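PDB 3AJX: 3-hexulose-6-phosphate synthase from Mycobacterium gastri, which is a TIM-barrel enzyme of the HUMPS family, a synthase by name, with a magnesium ion bound in this structure. Local coordinates for residues Lys2-Ala15 / Tyr25-Glu39. The protein carries 1 engineered substitution. Numbering follows the deposited sequence.
Sequences KLQVAIDLLSTEAA and YVDIIELGTPLIKAE. Engineered in segment 25-39: Lys-37 (natural residue Glu).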
loop_
_atom_site.group_PDB
_atom_site.type_symbol
_atom_site.label_atom_id
_atom_site.label_comp_id
_atom_site.label_asym_id
_atom_site.label_seq_id
_atom_site.Cartn_x
_atom_site.Cartn_y
_atom_site.Cartn_z
ATOM N N LYS A 2 15.936 -9.544 17.643
ATOM C CA LYS A 2 16.354 -9.975 16.318
ATOM C C LYS A 2 16.685 -8.782 15.428
ATOM O O LYS A 2 16.319 -7.645 15.730
ATOM C CB LYS A 2 15.243 -10.796 15.666
ATOM C CG LYS A 2 14.864 -12.042 16.438
ATOM C CD LYS A 2 13.736 -12.779 15.745
ATOM C CE LYS A 2 13.348 -14.035 16.509
ATOM N NZ LYS A 2 12.265 -14.777 15.808
ATOM N N LEU A 3 17.388 -9.054 14.332
ATOM C CA LEU A 3 17.760 -8.012 13.387
ATOM C C LEU A 3 17.084 -8.280 12.055
ATOM O O LEU A 3 17.144 -9.393 11.529
ATOM C CB LEU A 3 19.278 -7.973 13.192
ATOM C CG LEU A 3 19.806 -6.945 12.183
ATOM C CD1 LEU A 3 19.478 -5.530 12.649
ATOM C CD2 LEU A 3 21.310 -7.118 12.036
ATOM N N GLN A 4 16.440 -7.250 11.515
ATOM C CA GLN A 4 15.740 -7.350 10.242
ATOM C C GLN A 4 16.296 -6.358 9.224
ATOM O O GLN A 4 16.467 -5.175 9.531
ATOM C CB GLN A 4 14.240 -7.084 10.460
ATOM C CG GLN A 4 13.427 -6.814 9.189
ATOM C CD GLN A 4 11.933 -6.730 9.462
ATOM O OE1 GLN A 4 11.177 -6.157 8.677
ATOM N NE2 GLN A 4 11.501 -7.316 10.573
ATOM N N VAL A 5 16.588 -6.836 8.017
ATOM C CA VAL A 5 17.077 -5.946 6.969
ATOM C C VAL A 5 15.914 -5.558 6.058
ATOM O O VAL A 5 15.212 -6.417 5.526
ATOM C CB VAL A 5 18.206 -6.599 6.116
ATOM C CG1 VAL A 5 17.736 -7.916 5.515
ATOM C CG2 VAL A 5 18.634 -5.637 5.011
ATOM N N ALA A 6 15.695 -4.257 5.911
ATOM C CA ALA A 6 14.622 -3.767 5.055
ATOM C C ALA A 6 15.197 -3.493 3.673
ATOM O O ALA A 6 15.866 -2.477 3.461
ATOM C CB ALA A 6 14.018 -2.493 5.640
ATOM N N ILE A 7 14.950 -4.410 2.740
ATOM C CA ILE A 7 15.447 -4.248 1.379
ATOM C C ILE A 7 14.472 -3.377 0.590
ATOM O O ILE A 7 13.579 -3.874 -0.097
ATOM C CB ILE A 7 15.616 -5.615 0.676
ATOM C CG1 ILE A 7 16.559 -6.504 1.492
ATOM C CG2 ILE A 7 16.185 -5.411 -0.726
ATOM C CD1 ILE A 7 16.844 -7.857 0.868
ATOM N N ASP A 8 14.646 -2.067 0.711
ATOM C CA ASP A 8 13.789 -1.111 0.032
ATOM C C ASP A 8 14.404 -0.692 -1.295
ATOM O O ASP A 8 14.577 0.496 -1.569
ATOM C CB ASP A 8 13.564 0.103 0.939
ATOM C CG ASP A 8 12.673 -0.219 2.125
ATOM O OD1 ASP A 8 12.825 0.418 3.189
ATOM O OD2 ASP A 8 11.806 -1.108 1.989
ATOM N N LEU A 9 14.743 -1.688 -2.110
ATOM C CA LEU A 9 15.344 -1.454 -3.416
ATOM C C LEU A 9 14.293 -1.634 -4.510
ATOM O O LEU A 9 13.118 -1.855 -4.210
ATOM C CB LEU A 9 16.519 -2.409 -3.627
ATOM C CG LEU A 9 17.630 -2.255 -2.579
ATOM C CD1 LEU A 9 18.749 -3.242 -2.863
ATOM C CD2 LEU A 9 18.157 -0.825 -2.597
ATOM N N LEU A 10 14.701 -1.555 -5.774
ATOM C CA LEU A 10 13.731 -1.656 -6.863
ATOM C C LEU A 10 13.834 -2.823 -7.841
ATOM O O LEU A 10 13.064 -2.885 -8.801
ATOM C CB LEU A 10 13.719 -0.347 -7.654
ATOM C CG LEU A 10 13.395 0.920 -6.856
ATOM C CD1 LEU A 10 13.456 2.127 -7.781
ATOM C CD2 LEU A 10 12.015 0.800 -6.220
ATOM N N SER A 11 14.765 -3.745 -7.624
ATOM C CA SER A 11 14.880 -4.882 -8.532
ATOM C C SER A 11 15.190 -6.169 -7.790
ATOM O O SER A 11 15.836 -6.154 -6.740
ATOM C CB SER A 11 15.967 -4.632 -9.588
ATOM O OG SER A 11 17.266 -4.734 -9.033
ATOM N N THR A 12 14.720 -7.282 -8.344
ATOM C CA THR A 12 14.946 -8.596 -7.758
ATOM C C THR A 12 16.442 -8.897 -7.744
ATOM O O THR A 12 16.967 -9.471 -6.791
ATOM C CB THR A 12 14.218 -9.688 -8.567
ATOM O OG1 THR A 12 12.806 -9.447 -8.528
ATOM C CG2 THR A 12 14.515 -11.066 -7.993
ATOM N N GLU A 13 17.125 -8.503 -8.811
ATOM C CA GLU A 13 18.562 -8.721 -8.914
ATOM C C GLU A 13 19.275 -8.040 -7.745
ATOM O O GLU A 13 20.100 -8.650 -7.067
ATOM C CB GLU A 13 19.085 -8.158 -10.238
ATOM C CG GLU A 13 18.564 -8.861 -11.489
ATOM C CD GLU A 13 17.048 -8.828 -11.620
ATOM O OE1 GLU A 13 16.454 -7.734 -11.508
ATOM O OE2 GLU A 13 16.451 -9.904 -11.843
ATOM N N ALA A 14 18.941 -6.775 -7.510
ATOM C CA ALA A 14 19.548 -6.006 -6.426
ATOM C C ALA A 14 19.210 -6.601 -5.063
ATOM O O ALA A 14 20.064 -6.669 -4.176
ATOM C CB ALA A 14 19.080 -4.556 -6.489
ATOM N N ALA A 15 17.961 -7.024 -4.900
ATOM C CA ALA A 15 17.508 -7.608 -3.643
ATOM C C ALA A 15 18.250 -8.906 -3.341
ATOM O O ALA A 15 18.681 -9.133 -2.211
ATOM C CB ALA A 15 15.999 -7.857 -3.694
ATOM N N TYR A 25 23.935 -12.370 8.812
ATOM C CA TYR A 25 23.890 -11.482 9.970
ATOM C C TYR A 25 22.489 -11.082 10.415
ATOM O O TYR A 25 22.330 -10.400 11.429
ATOM C CB TYR A 25 24.699 -10.215 9.685
ATOM C CG TYR A 25 26.112 -10.491 9.232
ATOM C CD1 TYR A 25 26.506 -10.236 7.920
ATOM C CD2 TYR A 25 27.047 -11.030 10.110
ATOM C CE1 TYR A 25 27.800 -10.514 7.494
ATOM C CE2 TYR A 25 28.343 -11.312 9.696
ATOM C CZ TYR A 25 28.712 -11.053 8.388
ATOM O OH TYR A 25 29.990 -11.342 7.975
ATOM N N VAL A 26 21.474 -11.503 9.670
ATOM C CA VAL A 26 20.101 -11.139 10.012
ATOM C C VAL A 26 19.186 -12.330 10.247
ATOM O O VAL A 26 19.437 -13.436 9.766
ATOM C CB VAL A 26 19.463 -10.267 8.909
ATOM C CG1 VAL A 26 20.321 -9.040 8.655
ATOM C CG2 VAL A 26 19.292 -11.082 7.638
ATOM N N ASP A 27 18.111 -12.082 10.990
ATOM C CA ASP A 27 17.122 -13.106 11.304
ATOM C C ASP A 27 15.954 -13.013 10.332
ATOM O O ASP A 27 15.353 -14.021 9.958
ATOM C CB ASP A 27 16.594 -12.896 12.722
ATOM C CG ASP A 27 17.693 -12.897 13.754
ATOM O OD1 ASP A 27 18.226 -13.986 14.044
ATOM O OD2 ASP A 27 18.029 -11.809 14.266
ATOM N N ILE A 28 15.650 -11.787 9.919
ATOM C CA ILE A 28 14.534 -11.532 9.023
ATOM C C ILE A 28 14.968 -10.737 7.805
ATOM O O ILE A 28 15.701 -9.755 7.925
ATOM C CB ILE A 28 13.430 -10.737 9.768
ATOM C CG1 ILE A 28 12.958 -11.536 10.983
ATOM C CG2 ILE A 28 12.263 -10.426 8.831
ATOM C CD1 ILE A 28 11.992 -10.782 11.865
ATOM N N ILE A 29 14.527 -11.183 6.632
ATOM C CA ILE A 29 14.826 -10.489 5.385
ATOM C C ILE A 29 13.518 -9.889 4.886
ATOM O O ILE A 29 12.582 -10.613 4.538
ATOM C CB ILE A 29 15.360 -11.446 4.304
ATOM C CG1 ILE A 29 16.687 -12.049 4.761
ATOM C CG2 ILE A 29 15.561 -10.691 2.996
ATOM C CD1 ILE A 29 17.189 -13.157 3.857
ATOM N N GLU A 30 13.459 -8.563 4.870
ATOM C CA GLU A 30 12.266 -7.857 4.421
ATOM C C GLU A 30 12.357 -7.384 2.979
ATOM O O GLU A 30 13.369 -6.818 2.566
ATOM C CB GLU A 30 12.012 -6.630 5.301
ATOM C CG GLU A 30 10.948 -5.689 4.745
ATOM C CD GLU A 30 10.962 -4.325 5.406
ATOM O OE1 GLU A 30 11.251 -4.257 6.617
ATOM O OE2 GLU A 30 10.678 -3.322 4.712
ATOM N N LEU A 31 11.291 -7.629 2.224
ATOM C CA LEU A 31 11.195 -7.167 0.843
ATOM C C LEU A 31 10.323 -5.923 0.986
ATOM O O LEU A 31 9.139 -6.018 1.320
ATOM C CB LEU A 31 10.500 -8.203 -0.050
ATOM C CG LEU A 31 11.182 -9.556 -0.299
ATOM C CD1 LEU A 31 12.614 -9.329 -0.763
ATOM C CD2 LEU A 31 11.166 -10.386 0.966
ATOM N N GLY A 32 10.920 -4.762 0.753
ATOM C CA GLY A 32 10.203 -3.509 0.903
ATOM C C GLY A 32 8.999 -3.310 0.009
ATOM O O GLY A 32 8.843 -3.968 -1.018
ATOM N N THR A 33 8.144 -2.377 0.409
ATOM C CA THR A 33 6.940 -2.077 -0.346
ATOM C C THR A 33 7.248 -1.645 -1.782
ATOM O O THR A 33 6.620 -2.124 -2.723
ATOM C CB THR A 33 6.115 -0.995 0.370
ATOM O OG1 THR A 33 5.918 -1.384 1.737
ATOM C CG2 THR A 33 4.761 -0.834 -0.296
ATOM N N PRO A 34 8.223 -0.736 -1.977
ATOM C CA PRO A 34 8.523 -0.325 -3.354
ATOM C C PRO A 34 9.060 -1.484 -4.198
ATOM O O PRO A 34 8.821 -1.548 -5.402
ATOM C CB PRO A 34 9.547 0.797 -3.165
ATOM C CG PRO A 34 10.233 0.418 -1.887
ATOM C CD PRO A 34 9.087 -0.030 -1.014
ATOM N N LEU A 35 9.781 -2.400 -3.558
ATOM C CA LEU A 35 10.340 -3.560 -4.249
ATOM C C LEU A 35 9.234 -4.489 -4.744
ATOM O O LEU A 35 9.277 -4.993 -5.871
ATOM C CB LEU A 35 11.274 -4.329 -3.313
ATOM C CG LEU A 35 11.928 -5.599 -3.867
ATOM C CD1 LEU A 35 12.727 -5.261 -5.121
ATOM C CD2 LEU A 35 12.844 -6.215 -2.814
ATOM N N ILE A 36 8.243 -4.721 -3.893
ATOM C CA ILE A 36 7.125 -5.576 -4.259
ATOM C C ILE A 36 6.301 -4.921 -5.367
ATOM O O ILE A 36 5.887 -5.583 -6.311
ATOM C CB ILE A 36 6.233 -5.866 -3.035
ATOM C CG1 ILE A 36 7.012 -6.738 -2.039
ATOM C CG2 ILE A 36 4.936 -6.554 -3.472
ATOM C CD1 ILE A 36 6.299 -6.972 -0.730
ATOM N N LYS A 37 6.070 -3.618 -5.268
ATOM C CA LYS A 37 5.290 -2.942 -6.300
ATOM C C LYS A 37 6.060 -2.894 -7.616
ATOM O O LYS A 37 5.469 -2.849 -8.695
ATOM C CB LYS A 37 4.919 -1.526 -5.847
ATOM C CG LYS A 37 3.944 -1.516 -4.680
ATOM C CD LYS A 37 3.586 -0.112 -4.224
ATOM C CE LYS A 37 2.664 -0.180 -3.015
ATOM N NZ LYS A 37 2.335 1.159 -2.456
ATOM N N ALA A 38 7.384 -2.930 -7.523
ATOM C CA ALA A 38 8.220 -2.879 -8.712
ATOM C C ALA A 38 8.272 -4.208 -9.456
ATOM O O ALA A 38 8.080 -4.254 -10.676
ATOM C CB ALA A 38 9.636 -2.452 -8.326
ATOM N N GLU A 39 8.508 -5.284 -8.710
ATOM C CA GLU A 39 8.656 -6.624 -9.280
ATOM C C GLU A 39 7.480 -7.583 -9.137
ATOM O O GLU A 39 7.395 -8.571 -9.869
ATOM C CB GLU A 39 9.894 -7.286 -8.666
ATOM C CG GLU A 39 11.183 -6.529 -8.912
ATOM C CD GLU A 39 11.802 -6.852 -10.260
ATOM O OE1 GLU A 39 11.050 -7.174 -11.205
ATOM O OE2 GLU A 39 13.040 -6.770 -10.374
HETATM O O HOH W 1 9.404 -1.069 2.838
HETATM O O HOH W 2 10.921 -0.433 4.610
HETATM O O HOH W 3 13.877 -7.077 -12.760
#
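Gln-4 to Ile-7 pair in parallel with Ile-28 to Leu-31, the two strand axes crossing at -22° and approaching to 4.8 Å, as the first two strands of a TIM barrel joined by the beta-alpha-beta crossover through helix 12-22. The backbone ladder runs from Ile-28 N to Leu-3 O up to Gly-32 N to Ile-7 O. At its start Leu-3 O also takes Asp-27 N, while Leu-3 N donates to Asp-27 OD2 (2.8 Å) on the anti lone pair; the same oxygen is salt-bridged to Arg-203.

Inside the barrel, the extended Gln-4 chain lies across Ile-28. Glu-30 CG stands anti to the backbone N (chi1 169°), which lays the carboxylate over Ala-6, OE1 3.4 Å from Ala-6 CB. On the other face, Val-5 and Ile-7 meet Val-26 and Ile-29; Ile-7 and Ile-29 lie side by side, CD1 to CG2 3.8 Å. Leu-35 packs between the end of strand 2-7 and helix 12-22, its CD2 meeting Ile-7 CG2 and Ala-15 CB (3.7 Å to the latter). The Leu-10 side chain crosses the Pro-34 ring at about a right angle, CD2 nearest CB.

The start of helix 12-22 is tied to the end of helix 33-39. Glu-39, bent at chi2, brings OE2 to Thr-12 N (2.7 Å), met on the anti side but 26° out of the carboxylate plane; Ser-11 OG caps the same turn through Ala-14 N. A water bridges Glu-39 OE2 to Glu-13 OE1.

Glu-30, with Asp-59, belongs to the magnesium site, and Asp-8 OD2 comes within 3.7 Å of Glu-30 OE2. A water lies between Asp-8 OD1 and Glu-30 OE2; another, accepting from Thr-33 N, lies beside Asp-8 OD2. Carboxylates this close at the strands' C-terminal ends are consistent with a cation site, here magnesium.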